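Local coordinates for protein putative isomerase YbhH (Escherichia coli, PDB 6OTV) that is a putative isomerase of the PrpF family whose substrate is not established, with a fold related to diaminopimelate epimerase, at residues A[9-20]-A[93-103]; A[196-206]-A[247-255]. One frame throughout, in Å; residues are numbered along the deposited sequence.

Contact 1 (A[9-20]-A[93-103]). With PO4 (phosphate ion), chain I.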
ATOM      1  N   MET A   9      -0.478  26.296  -7.527  1.00 22.84           N
ATOM      2  CA  MET A   9      -1.316  26.012  -6.376  1.00 25.57           C
ATOM      3  C   MET A   9      -0.571  26.394  -5.110  1.00 26.94           C
ATOM      4  O   MET A   9       0.657  26.277  -5.032  1.00 29.08           O
ATOM      5  CB  MET A   9      -1.712  24.529  -6.296  1.00 23.80           C
ATOM      6  CG  MET A   9      -2.415  23.978  -7.522  1.00 30.14           C
ATOM      7  SD  MET A   9      -2.934  22.272  -7.255  1.00 34.76           S
ATOM      8  CE  MET A   9      -4.261  22.505  -6.070  1.00 32.05           C
ATOM      9  N   ARG A  10      -1.323  26.862  -4.121  1.00 27.10           N
ATOM     10  CA  ARG A  10      -0.817  26.890  -2.757  1.00 25.97           C
ATOM     11  C   ARG A  10      -1.005  25.504  -2.160  1.00 30.16           C
ATOM     12  O   ARG A  10      -2.121  24.970  -2.153  1.00 26.04           O
ATOM     13  CB  ARG A  10      -1.535  27.941  -1.914  1.00 24.26           C
ATOM     14  CG  ARG A  10      -1.126  27.910  -0.439  1.00 24.49           C
ATOM     15  CD  ARG A  10      -1.934  28.878   0.408  1.00 25.05           C
ATOM     16  NE  ARG A  10      -3.363  28.582   0.363  1.00 36.65           N
ATOM     17  CZ  ARG A  10      -3.947  27.600   1.044  1.00 32.29           C
ATOM     18  NH1 ARG A  10      -3.225  26.806   1.825  1.00 25.60           N
ATOM     19  NH2 ARG A  10      -5.256  27.408   0.940  1.00 28.12           N
ATOM     20  N   GLY A  11       0.087  24.907  -1.700  1.00 29.84           N
ATOM     21  CA  GLY A  11       0.011  23.664  -0.964  1.00 26.62           C
ATOM     22  C   GLY A  11       0.424  23.892   0.473  1.00 31.87           C
ATOM     23  O   GLY A  11       1.617  24.018   0.762  1.00 31.62           O
ATOM     24  N   GLY A  12      -0.545  23.960   1.376  1.00 32.80           N
ATOM     25  CA  GLY A  12      -0.228  24.281   2.756  1.00 31.05           C
ATOM     26  C   GLY A  12       0.378  25.668   2.837  1.00 32.55           C
ATOM     27  O   GLY A  12      -0.216  26.657   2.391  1.00 28.63           O
ATOM     28  N   THR A  13       1.585  25.751   3.397  1.00 31.98           N
ATOM     29  CA  THR A  13       2.312  27.007   3.532  1.00 35.80           C
ATOM     30  C   THR A  13       3.324  27.216   2.412  1.00 36.65           C
ATOM     31  O   THR A  13       4.247  28.024   2.560  1.00 37.92           O
ATOM     32  CB  THR A  13       3.017  27.065   4.887  1.00 38.57           C
ATOM     33  OG1 THR A  13       3.947  25.978   4.987  1.00 43.19           O
ATOM     34  CG2 THR A  13       2.008  26.966   6.011  1.00 33.64           C
ATOM     35  N   SER A  14       3.176  26.499   1.303  1.00 37.52           N
ATOM     36  CA  SER A  14       4.071  26.605   0.162  1.00 32.58           C
ATOM     37  C   SER A  14       3.254  26.884  -1.088  1.00 26.81           C
ATOM     38  O   SER A  14       2.032  26.715  -1.109  1.00 30.07           O
ATOM     39  CB  SER A  14       4.906  25.329  -0.020  1.00 30.47           C
ATOM     40  OG  SER A  14       5.803  25.149   1.061  1.00 49.64           O
ATOM     41  N   ARG A  15       3.949  27.300  -2.145  1.00 28.58           N
ATOM     42  CA  ARG A  15       3.321  27.606  -3.423  1.00 31.48           C
ATOM     43  C   ARG A  15       4.297  27.272  -4.543  1.00 30.14           C
ATOM     44  O   ARG A  15       5.511  27.426  -4.388  1.00 27.18           O
ATOM     45  CB  ARG A  15       2.912  29.080  -3.493  1.00 29.99           C
ATOM     46  CG  ARG A  15       2.008  29.443  -4.654  1.00 27.64           C
ATOM     47  CD  ARG A  15       1.841  30.949  -4.711  1.00 28.66           C
ATOM     48  NE  ARG A  15       3.043  31.591  -5.234  1.00 41.37           N
ATOM     49  CZ  ARG A  15       3.413  32.836  -4.951  1.00 46.52           C
ATOM     50  NH1 ARG A  15       2.684  33.580  -4.130  1.00 34.24           N
ATOM     51  NH2 ARG A  15       4.522  33.331  -5.481  1.00 49.98           N
ATOM     52  N   GLY A  16       3.761  26.817  -5.670  1.00 27.78           N
ATOM     53  CA  GLY A  16       4.618  26.532  -6.805  1.00 26.61           C
ATOM     54  C   GLY A  16       3.843  25.939  -7.961  1.00 32.62           C
ATOM     55  O   GLY A  16       2.609  25.919  -7.970  1.00 26.59           O
ATOM     56  N   ALA A  17       4.594  25.456  -8.947  1.00 29.77           N
ATOM     57  CA  ALA A  17       4.009  24.894 -10.155  1.00 30.14           C
ATOM     58  C   ALA A  17       3.672  23.426  -9.962  1.00 26.38           C
ATOM     59  O   ALA A  17       4.452  22.663  -9.380  1.00 26.78           O
ATOM     60  CB  ALA A  17       4.953  25.036 -11.347  1.00 23.70           C
ATOM     61  N   PHE A  18       2.505  23.039 -10.463  1.00 28.22           N
ATOM     62  CA  PHE A  18       2.088  21.648 -10.545  1.00 27.74           C
ATOM     63  C   PHE A  18       2.035  21.268 -12.021  1.00 26.12           C
ATOM     64  O   PHE A  18       1.313  21.895 -12.805  1.00 25.99           O
ATOM     65  CB  PHE A  18       0.740  21.440  -9.853  1.00 27.52           C
ATOM     66  CG  PHE A  18       0.834  21.410  -8.346  1.00 29.98           C
ATOM     67  CD1 PHE A  18       1.106  22.565  -7.631  1.00 29.21           C
ATOM     68  CD2 PHE A  18       0.657  20.224  -7.649  1.00 30.99           C
ATOM     69  CE1 PHE A  18       1.202  22.541  -6.248  1.00 33.64           C
ATOM     70  CE2 PHE A  18       0.748  20.191  -6.267  1.00 31.34           C
ATOM     71  CZ  PHE A  18       1.022  21.351  -5.565  1.00 35.34           C
ATOM     72  N   LEU A  19       2.821  20.261 -12.395  1.00 24.50           N
ATOM     73  CA  LEU A  19       3.035  19.895 -13.784  1.00 25.10           C
ATOM     74  C   LEU A  19       2.759  18.413 -13.977  1.00 31.35           C
ATOM     75  O   LEU A  19       2.962  17.603 -13.068  1.00 27.45           O
ATOM     76  CB  LEU A  19       4.475  20.204 -14.224  1.00 31.10           C
ATOM     77  CG  LEU A  19       4.964  21.639 -14.012  1.00 38.44           C
ATOM     78  CD1 LEU A  19       6.468  21.732 -14.213  1.00 35.38           C
ATOM     79  CD2 LEU A  19       4.235  22.589 -14.952  1.00 37.72           C
ATOM     80  N   LEU A  20       2.290  18.066 -15.171  1.00 32.39           N
ATOM     81  CA  LEU A  20       2.176  16.675 -15.582  1.00 30.21           C
ATOM     82  C   LEU A  20       3.497  16.221 -16.186  1.00 34.13           C
ATOM     83  O   LEU A  20       4.100  16.935 -16.992  1.00 34.45           O
ATOM     84  CB  LEU A  20       1.050  16.494 -16.600  1.00 27.38           C
ATOM     85  CG  LEU A  20      -0.377  16.718 -16.106  1.00 33.96           C
ATOM     86  CD1 LEU A  20      -1.335  16.743 -17.284  1.00 31.86           C
ATOM     87  CD2 LEU A  20      -0.770  15.630 -15.122  1.00 27.58           C
ATOM     88  N   CYS A  93       8.462  17.278   0.158  1.00 66.92           N
ATOM     89  CA  CYS A  93       7.772  18.449   0.688  1.00 56.57           C
ATOM     90  C   CYS A  93       6.337  18.065   1.024  1.00 47.66           C
ATOM     91  O   CYS A  93       5.533  17.787   0.126  1.00 47.37           O
ATOM     92  CB  CYS A  93       7.814  19.601  -0.311  1.00 47.03           C
ATOM     93  SG  CYS A  93       7.002  21.100   0.278  1.00 47.51           S
ATOM     94  N   GLY A  94       6.016  18.052   2.319  1.00 31.61           N
ATOM     95  CA  GLY A  94       4.686  17.667   2.752  1.00 35.62           C
ATOM     96  C   GLY A  94       3.632  18.717   2.493  1.00 38.44           C
ATOM     97  O   GLY A  94       2.447  18.383   2.398  1.00 36.86           O
ATOM     98  N   ASN A  95       4.034  19.980   2.370  1.00 33.93           N
ATOM     99  CA  ASN A  95       3.062  21.027   2.091  1.00 34.23           C
ATOM    100  C   ASN A  95       2.634  21.015   0.629  1.00 34.73           C
ATOM    101  O   ASN A  95       1.439  21.103   0.330  1.00 33.12           O
ATOM    102  CB  ASN A  95       3.635  22.383   2.494  1.00 32.13           C
ATOM    103  CG  ASN A  95       3.609  22.585   3.987  1.00 37.57           C
ATOM    104  OD1 ASN A  95       2.596  23.006   4.547  1.00 33.79           O
ATOM    105  ND2 ASN A  95       4.713  22.261   4.650  1.00 31.70           N
ATOM    106  N   MET A  96       3.590  20.900  -0.298  1.00 27.76           N
ATOM    107  CA  MET A  96       3.218  20.744  -1.702  1.00 30.12           C
ATOM    108  C   MET A  96       2.427  19.462  -1.918  1.00 28.75           C
ATOM    109  O   MET A  96       1.571  19.400  -2.809  1.00 36.69           O
ATOM    110  CB  MET A  96       4.464  20.763  -2.591  1.00 28.07           C
ATOM    111  CG  MET A  96       5.140  22.120  -2.667  1.00 34.35           C
ATOM    112  SD  MET A  96       4.184  23.330  -3.605  1.00 32.13           S
ATOM    113  CE  MET A  96       4.555  22.833  -5.286  1.00 32.39           C
ATOM    114  N   LEU A  97       2.689  18.440  -1.101  1.00 27.88           N
ATOM    115  CA  LEU A  97       1.903  17.212  -1.151  1.00 28.47           C
ATOM    116  C   LEU A  97       0.414  17.491  -0.986  1.00 27.29           C
ATOM    117  O   LEU A  97      -0.418  16.756  -1.531  1.00 26.61           O
ATOM    118  CB  LEU A  97       2.397  16.254  -0.067  1.00 31.59           C
ATOM    119  CG  LEU A  97       1.766  14.873   0.079  1.00 37.37           C
ATOM    120  CD1 LEU A  97       1.954  14.053  -1.185  1.00 33.26           C
ATOM    121  CD2 LEU A  97       2.377  14.169   1.276  1.00 39.62           C
ATOM    122  N   SER A  98       0.062  18.562  -0.264  1.00 24.56           N
ATOM    123  CA  SER A  98      -1.342  18.883  -0.022  1.00 26.88           C
ATOM    124  C   SER A  98      -2.106  19.126  -1.315  1.00 28.94           C
ATOM    125  O   SER A  98      -3.323  18.920  -1.359  1.00 27.71           O
ATOM    126  CB  SER A  98      -1.460  20.112   0.881  1.00 33.82           C
ATOM    127  OG  SER A  98      -0.502  20.071   1.920  1.00 50.19           O
ATOM    128  N   GLY A  99      -1.425  19.578  -2.368  1.00 26.80           N
ATOM    129  CA  GLY A  99      -2.099  19.853  -3.621  1.00 24.02           C
ATOM    130  C   GLY A  99      -2.144  18.711  -4.612  1.00 24.73           C
ATOM    131  O   GLY A  99      -2.872  18.797  -5.606  1.00 27.38           O
ATOM    132  N   VAL A 100      -1.405  17.630  -4.353  1.00 26.33           N
ATOM    133  CA  VAL A 100      -1.262  16.568  -5.348  1.00 30.71           C
ATOM    134  C   VAL A 100      -2.607  15.913  -5.636  1.00 32.50           C
ATOM    135  O   VAL A 100      -2.986  15.719  -6.799  1.00 29.01           O
ATOM    136  CB  VAL A 100      -0.218  15.537  -4.883  1.00 26.83           C
ATOM    137  CG1 VAL A 100      -0.206  14.331  -5.815  1.00 30.74           C
ATOM    138  CG2 VAL A 100       1.164  16.176  -4.821  1.00 24.30           C
ATOM    139  N   GLY A 101      -3.352  15.565  -4.582  1.00 24.75           N
ATOM    140  CA  GLY A 101      -4.601  14.841  -4.771  1.00 24.93           C
ATOM    141  C   GLY A 101      -5.623  15.629  -5.568  1.00 33.39           C
ATOM    142  O   GLY A 101      -6.240  15.106  -6.501  1.00 30.76           O
ATOM    143  N   ALA A 102      -5.818  16.900  -5.208  1.00 33.07           N
ATOM    144  CA  ALA A 102      -6.764  17.737  -5.937  1.00 32.57           C
ATOM    145  C   ALA A 102      -6.313  17.955  -7.374  1.00 32.18           C
ATOM    146  O   ALA A 102      -7.140  18.005  -8.293  1.00 32.49           O
ATOM    147  CB  ALA A 102      -6.942  19.078  -5.222  1.00 26.60           C
ATOM    148  N   PHE A 103      -5.004  18.089  -7.589  1.00 32.46           N
ATOM    149  CA  PHE A 103      -4.495  18.261  -8.944  1.00 31.40           C
ATOM    150  C   PHE A 103      -4.721  17.005  -9.778  1.00 33.28           C
ATOM    151  O   PHE A 103      -5.061  17.092 -10.963  1.00 35.27           O
ATOM    152  CB  PHE A 103      -3.011  18.626  -8.900  1.00 33.92           C
ATOM    153  CG  PHE A 103      -2.392  18.830 -10.253  1.00 32.05           C
ATOM    154  CD1 PHE A 103      -2.485  20.056 -10.895  1.00 36.68           C
ATOM    155  CD2 PHE A 103      -1.708  17.801 -10.879  1.00 35.53           C
ATOM    156  CE1 PHE A 103      -1.913  20.248 -12.144  1.00 35.96           C
ATOM    157  CE2 PHE A 103      -1.132  17.987 -12.128  1.00 39.43           C
ATOM    158  CZ  PHE A 103      -1.235  19.214 -12.758  1.00 34.44           C
TER
HETATM  159  P   PO4 I 407       7.709  20.605   4.533  1.00 65.37           P
HETATM  160  O1  PO4 I 407       9.137  21.101   4.484  1.00 63.79           O
HETATM  161  O2  PO4 I 407       6.906  21.254   3.432  1.00 61.00           O
HETATM  162  O3  PO4 I 407       7.689  19.100   4.373  1.00 59.67           O
HETATM  163  O4  PO4 I 407       7.090  20.976   5.859  1.00 75.25           O
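Asn95 of helix 94-103 meets Thr13 at the hairpin turn and holds a phosphate ion. Asn95 OD1 accepts a nearly straight bond from Thr13 N at 3.1 Å (N-H...O angle 171°), although the donor stands above the plane of the side-chain carbonyl. On the other branch ND2 gives a bond to O2 of the phosphate, 2.7 Å away. With both ends of the amide engaged, its rotation is fixed. Gly94 N binds O3 of the same ion, and Asn95 N adds a weak bond to O2.

Deeper in, Phe18 lies between Met9 of the neighbouring strand and Met96 of the helix. Met9 SD sits over the centre of one ring face, 3.9 Å above the plane, while Met96 O lies at the ring edge, 3.4 Å from Phe18 CZ. Met96 bends at chi2 and chi3, which carries its CE to 3.5 Å from Phe18 CE1. Phe18 CB lies over a face of Phe103, a CH-pi contact. The backbones come close where Gly11 CA is 4.4 Å from Met96 CA.

In the second shell, Arg337 also bonds Asn95 OD1. Cys93 caps the helix, its SG accepting from Met96 N at 3.5 Å. A type II' turn, Gly11 to Ser14, shapes the hairpin. A capped helix start holding an anion beside a cysteine is consistent with the active-site region of the diaminopimelate epimerase fold.

Contact 2 (A[196-206]-A[247-255])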
ATOM      1  N   MET A 196      11.394  10.414   8.636  1.00 51.72           N
ATOM      2  CA  MET A 196      12.664  11.117   8.528  1.00 53.64           C
ATOM      3  C   MET A 196      13.585  10.631   9.639  1.00 44.68           C
ATOM      4  O   MET A 196      13.160  10.541  10.797  1.00 50.21           O
ATOM      5  CB  MET A 196      12.457  12.632   8.619  1.00 52.10           C
ATOM      6  CG  MET A 196      13.743  13.451   8.625  1.00 57.97           C
ATOM      7  SD  MET A 196      14.634  13.393   7.054  1.00 66.35           S
ATOM      8  CE  MET A 196      13.452  14.186   5.970  1.00 58.37           C
ATOM      9  N   PRO A 197      14.833  10.280   9.331  1.00 48.03           N
ATOM     10  CA  PRO A 197      15.802   9.980  10.397  1.00 46.46           C
ATOM     11  C   PRO A 197      16.159  11.257  11.145  1.00 50.61           C
ATOM     12  O   PRO A 197      16.659  12.214  10.553  1.00 54.02           O
ATOM     13  CB  PRO A 197      17.009   9.414   9.637  1.00 48.46           C
ATOM     14  CG  PRO A 197      16.488   9.052   8.281  1.00 46.77           C
ATOM     15  CD  PRO A 197      15.386  10.017   7.993  1.00 44.91           C
ATOM     16  N   VAL A 198      15.883  11.275  12.448  1.00 43.78           N
ATOM     17  CA  VAL A 198      16.185  12.430  13.282  1.00 48.68           C
ATOM     18  C   VAL A 198      16.864  11.959  14.558  1.00 48.23           C
ATOM     19  O   VAL A 198      16.702  10.813  14.990  1.00 41.59           O
ATOM     20  CB  VAL A 198      14.926  13.263  13.628  1.00 47.20           C
ATOM     21  CG1 VAL A 198      14.212  13.732  12.365  1.00 44.58           C
ATOM     22  CG2 VAL A 198      13.987  12.475  14.532  1.00 37.84           C
ATOM     23  N   VAL A 199      17.636  12.860  15.159  1.00 46.25           N
ATOM     24  CA  VAL A 199      18.204  12.656  16.485  1.00 41.98           C
ATOM     25  C   VAL A 199      17.615  13.728  17.394  1.00 47.11           C
ATOM     26  O   VAL A 199      17.800  14.928  17.158  1.00 42.62           O
ATOM     27  CB  VAL A 199      19.743  12.696  16.469  1.00 44.32           C
ATOM     28  CG1 VAL A 199      20.252  13.829  15.589  1.00 45.08           C
ATOM     29  CG2 VAL A 199      20.289  12.817  17.882  1.00 44.37           C
ATOM     30  N   ILE A 200      16.887  13.291  18.412  1.00 47.10           N
ATOM     31  CA  ILE A 200      16.134  14.189  19.277  1.00 36.93           C
ATOM     32  C   ILE A 200      16.997  14.535  20.482  1.00 45.20           C
ATOM     33  O   ILE A 200      17.396  13.650  21.246  1.00 51.96           O
ATOM     34  CB  ILE A 200      14.805  13.548  19.701  1.00 37.23           C
ATOM     35  CG1 ILE A 200      13.937  13.316  18.464  1.00 34.86           C
ATOM     36  CG2 ILE A 200      14.090  14.411  20.727  1.00 33.59           C
ATOM     37  CD1 ILE A 200      12.740  12.453  18.712  1.00 36.63           C
ATOM     38  N   ILE A 201      17.293  15.821  20.646  1.00 37.21           N
ATOM     39  CA  ILE A 201      18.220  16.309  21.659  1.00 45.12           C
ATOM     40  C   ILE A 201      17.482  17.314  22.531  1.00 39.51           C
ATOM     41  O   ILE A 201      16.909  18.270  22.003  1.00 35.46           O
ATOM     42  CB  ILE A 201      19.469  16.963  21.040  1.00 47.13           C
ATOM     43  CG1 ILE A 201      20.082  16.050  19.977  1.00 41.51           C
ATOM     44  CG2 ILE A 201      20.481  17.313  22.127  1.00 43.68           C
ATOM     45  CD1 ILE A 201      21.114  16.732  19.110  1.00 43.28           C
ATOM     46  N   PRO A 202      17.469  17.149  23.854  1.00 41.41           N
ATOM     47  CA  PRO A 202      16.903  18.189  24.724  1.00 42.40           C
ATOM     48  C   PRO A 202      17.722  19.469  24.648  1.00 41.86           C
ATOM     49  O   PRO A 202      18.946  19.454  24.804  1.00 43.10           O
ATOM     50  CB  PRO A 202      16.965  17.559  26.121  1.00 39.73           C
ATOM     51  CG  PRO A 202      17.068  16.085  25.878  1.00 37.33           C
ATOM     52  CD  PRO A 202      17.845  15.941  24.607  1.00 36.51           C
ATOM     53  N   ALA A 203      17.031  20.588  24.412  1.00 36.41           N
ATOM     54  CA  ALA A 203      17.717  21.866  24.250  1.00 41.71           C
ATOM     55  C   ALA A 203      18.490  22.251  25.507  1.00 43.07           C
ATOM     56  O   ALA A 203      19.592  22.810  25.420  1.00 44.08           O
ATOM     57  CB  ALA A 203      16.711  22.956  23.885  1.00 33.09           C
ATOM     58  N   GLU A 204      17.936  21.953  26.685  1.00 37.90           N
ATOM     59  CA  GLU A 204      18.570  22.371  27.930  1.00 38.71           C
ATOM     60  C   GLU A 204      19.912  21.683  28.150  1.00 46.02           C
ATOM     61  O   GLU A 204      20.796  22.253  28.799  1.00 49.35           O
ATOM     62  CB  GLU A 204      17.637  22.110  29.113  1.00 35.63           C
ATOM     63  CG  GLU A 204      16.414  23.013  29.137  1.00 38.00           C
ATOM     64  CD  GLU A 204      15.512  22.745  30.326  1.00 40.64           C
ATOM     65  OE1 GLU A 204      15.941  22.031  31.255  1.00 44.39           O
ATOM     66  OE2 GLU A 204      14.369  23.247  30.329  1.00 42.95           O
ATOM     67  N   TYR A 205      20.090  20.473  27.621  1.00 45.31           N
ATOM     68  CA  TYR A 205      21.372  19.797  27.781  1.00 47.40           C
ATOM     69  C   TYR A 205      22.479  20.430  26.951  1.00 46.34           C
ATOM     70  O   TYR A 205      23.653  20.131  27.184  1.00 45.53           O
ATOM     71  CB  TYR A 205      21.234  18.315  27.436  1.00 51.93           C
ATOM     72  CG  TYR A 205      20.874  17.462  28.631  1.00 52.71           C
ATOM     73  CD1 TYR A 205      19.549  17.165  28.930  1.00 47.92           C
ATOM     74  CD2 TYR A 205      21.863  16.963  29.470  1.00 54.52           C
ATOM     75  CE1 TYR A 205      19.220  16.387  30.026  1.00 51.60           C
ATOM     76  CE2 TYR A 205      21.547  16.186  30.567  1.00 55.01           C
ATOM     77  CZ  TYR A 205      20.226  15.900  30.841  1.00 58.70           C
ATOM     78  OH  TYR A 205      19.916  15.124  31.936  1.00 64.43           O
ATOM     79  N   LEU A 206      22.139  21.300  26.000  1.00 54.79           N
ATOM     80  CA  LEU A 206      23.129  22.065  25.253  1.00 52.93           C
ATOM     81  C   LEU A 206      23.172  23.523  25.692  1.00 50.15           C
ATOM     82  O   LEU A 206      23.680  24.374  24.956  1.00 55.69           O
ATOM     83  CB  LEU A 206      22.854  21.968  23.752  1.00 53.72           C
ATOM     84  CG  LEU A 206      22.897  20.562  23.148  1.00 56.12           C
ATOM     85  CD1 LEU A 206      22.811  20.635  21.634  1.00 62.30           C
ATOM     86  CD2 LEU A 206      24.152  19.811  23.583  1.00 49.60           C
ATOM     87  N   VAL A 247      22.438  15.130   4.427  1.00 69.82           N
ATOM     88  CA  VAL A 247      21.471  15.990   5.099  1.00 65.82           C
ATOM     89  C   VAL A 247      20.679  15.235   6.158  1.00 66.16           C
ATOM     90  O   VAL A 247      19.717  15.778   6.709  1.00 65.80           O
ATOM     91  CB  VAL A 247      20.528  16.665   4.088  1.00 62.39           C
ATOM     92  CG1 VAL A 247      21.312  17.585   3.160  1.00 68.31           C
ATOM     93  CG2 VAL A 247      19.761  15.630   3.276  1.00 57.23           C
ATOM     94  N   ILE A 248      21.050  13.991   6.445  1.00 68.10           N
ATOM     95  CA  ILE A 248      20.405  13.215   7.501  1.00 66.97           C
ATOM     96  C   ILE A 248      21.483  12.675   8.437  1.00 71.04           C
ATOM     97  O   ILE A 248      22.638  12.512   8.017  1.00 74.89           O
ATOM     98  CB  ILE A 248      19.549  12.079   6.913  1.00 64.14           C
ATOM     99  CG1 ILE A 248      20.439  11.128   6.111  1.00 67.45           C
ATOM    100  CG2 ILE A 248      18.432  12.631   6.042  1.00 64.09           C
ATOM    101  CD1 ILE A 248      19.773   9.861   5.679  1.00 68.86           C
ATOM    102  N   PRO A 249      21.168  12.402   9.723  1.00 68.99           N
ATOM    103  CA  PRO A 249      19.860  12.654  10.341  1.00 57.71           C
ATOM    104  C   PRO A 249      19.652  14.130  10.640  1.00 57.94           C
ATOM    105  O   PRO A 249      20.629  14.850  10.824  1.00 62.97           O
ATOM    106  CB  PRO A 249      19.924  11.843  11.633  1.00 53.55           C
ATOM    107  CG  PRO A 249      21.364  11.917  12.009  1.00 62.47           C
ATOM    108  CD  PRO A 249      22.104  11.795  10.689  1.00 69.16           C
ATOM    109  N   LYS A 250      18.403  14.572  10.664  1.00 53.61           N
ATOM    110  CA  LYS A 250      18.105  15.954  11.007  1.00 55.34           C
ATOM    111  C   LYS A 250      18.068  16.095  12.524  1.00 53.04           C
ATOM    112  O   LYS A 250      17.206  15.486  13.168  1.00 57.54           O
ATOM    113  CB  LYS A 250      16.770  16.377  10.413  1.00 52.30           C
ATOM    114  CG  LYS A 250      16.693  16.286   8.902  1.00 52.73           C
ATOM    115  CD  LYS A 250      16.813  17.654   8.240  1.00 59.63           C
ATOM    116  CE  LYS A 250      16.394  17.596   6.766  1.00 56.50           C
ATOM    117  NZ  LYS A 250      17.139  16.548   6.009  1.00 56.73           N
ATOM    118  N   PRO A 251      18.977  16.857  13.132  1.00 50.70           N
ATOM    119  CA  PRO A 251      18.920  17.043  14.587  1.00 52.71           C
ATOM    120  C   PRO A 251      17.782  17.973  14.976  1.00 48.11           C
ATOM    121  O   PRO A 251      17.487  18.950  14.283  1.00 40.92           O
ATOM    122  CB  PRO A 251      20.289  17.649  14.924  1.00 56.05           C
ATOM    123  CG  PRO A 251      20.733  18.302  13.664  1.00 52.67           C
ATOM    124  CD  PRO A 251      20.170  17.484  12.537  1.00 45.61           C
ATOM    125  N   VAL A 252      17.125  17.642  16.087  1.00 38.67           N
ATOM    126  CA  VAL A 252      15.970  18.388  16.577  1.00 40.24           C
ATOM    127  C   VAL A 252      16.190  18.712  18.045  1.00 39.51           C
ATOM    128  O   VAL A 252      16.299  17.801  18.875  1.00 43.26           O
ATOM    129  CB  VAL A 252      14.656  17.609  16.403  1.00 42.02           C
ATOM    130  CG1 VAL A 252      13.508  18.426  16.964  1.00 33.28           C
ATOM    131  CG2 VAL A 252      14.423  17.263  14.938  1.00 42.50           C
ATOM    132  N   LEU A 253      16.245  20.001  18.368  1.00 39.69           N
ATOM    133  CA  LEU A 253      16.248  20.434  19.758  1.00 40.11           C
ATOM    134  C   LEU A 253      14.814  20.499  20.269  1.00 37.40           C
ATOM    135  O   LEU A 253      13.948  21.100  19.627  1.00 33.92           O
ATOM    136  CB  LEU A 253      16.925  21.796  19.896  1.00 38.63           C
ATOM    137  CG  LEU A 253      18.393  21.884  19.476  1.00 44.25           C
ATOM    138  CD1 LEU A 253      18.954  23.254  19.820  1.00 43.51           C
ATOM    139  CD2 LEU A 253      19.202  20.786  20.146  1.00 52.44           C
ATOM    140  N   ILE A 254      14.556  19.872  21.415  1.00 32.01           N
ATOM    141  CA  ILE A 254      13.209  19.828  21.966  1.00 30.22           C
ATOM    142  C   ILE A 254      13.189  20.482  23.342  1.00 32.91           C
ATOM    143  O   ILE A 254      14.188  20.512  24.067  1.00 30.41           O
ATOM    144  CB  ILE A 254      12.647  18.392  22.044  1.00 29.94           C
ATOM    145  CG1 ILE A 254      13.445  17.544  23.036  1.00 30.76           C
ATOM    146  CG2 ILE A 254      12.632  17.751  20.664  1.00 33.92           C
ATOM    147  CD1 ILE A 254      12.727  16.280  23.462  1.00 30.26           C
ATOM    148  N   SER A 255      12.022  21.016  23.684  1.00 28.03           N
ATOM    149  CA  SER A 255      11.757  21.643  24.969  1.00 27.22           C
ATOM    150  C   SER A 255      10.251  21.631  25.181  1.00 29.52           C
ATOM    151  O   SER A 255       9.495  21.432  24.223  1.00 25.31           O
ATOM    152  CB  SER A 255      12.310  23.079  25.015  1.00 30.76           C
ATOM    153  OG  SER A 255      11.656  23.917  24.078  1.00 39.10           O
TER
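Strands 197-202 and 250-255 run parallel, their short axes at 28°, with Val198 beside Lys250 and Pro202 beside Ile254, and six backbone hydrogen bonds link the segments, among them a 2.8 Å bond from Ile201 N nearly along the C=O axis of Val252 O.

On the face carrying Val198, Ile200 and Ile254, the CG2 branch of Ile200 meets both CD1 and CG2 of Ile254, each at 3.6 Å. Met196 folds back at chi2 and chi3, bringing SD to 4.0 Å from Lys250 CG. Lys250 is itself bent, and its NZ bonds Val247 O at 2.8 Å. On the other face Val199 CG1 packs on Pro251 CB at 3.9 Å. Farther on, Leu253 CD2 touches both Ile201 CB and Leu206 CD1.

Helix 279-290 covers the first face, with Ala284 against Val198, Ser288 against Ile200 and Ile285 against Val252. Strand 187-193 pairs antiparallel with 197-202, and strand 263-267 does so with 250-255, placing the parallel pair between two antiparallel neighbours.

In the fold
Contacts 1 and 2 lie on opposite sides of the chain's centre, with their own centres 27 Å apart. Their nearest atoms are about 8 Å apart, so they do not touch. Contact 1 sets a helix against a hairpin, whereas contact 2 pairs two strands. Helix 279-290 links them: Ile279 N also bonds the phosphate held in contact 1, and later residues of that helix pack on contact 2. An acetate lies about 3 Å from the Met196 side chain, and an acetate lies about 6 Å from that of Cys93. These ions probably come from the crystallisation liquor. The phosphate's position is consistent with a pocket between the two lobes, as in diaminopimelate epimerase relatives.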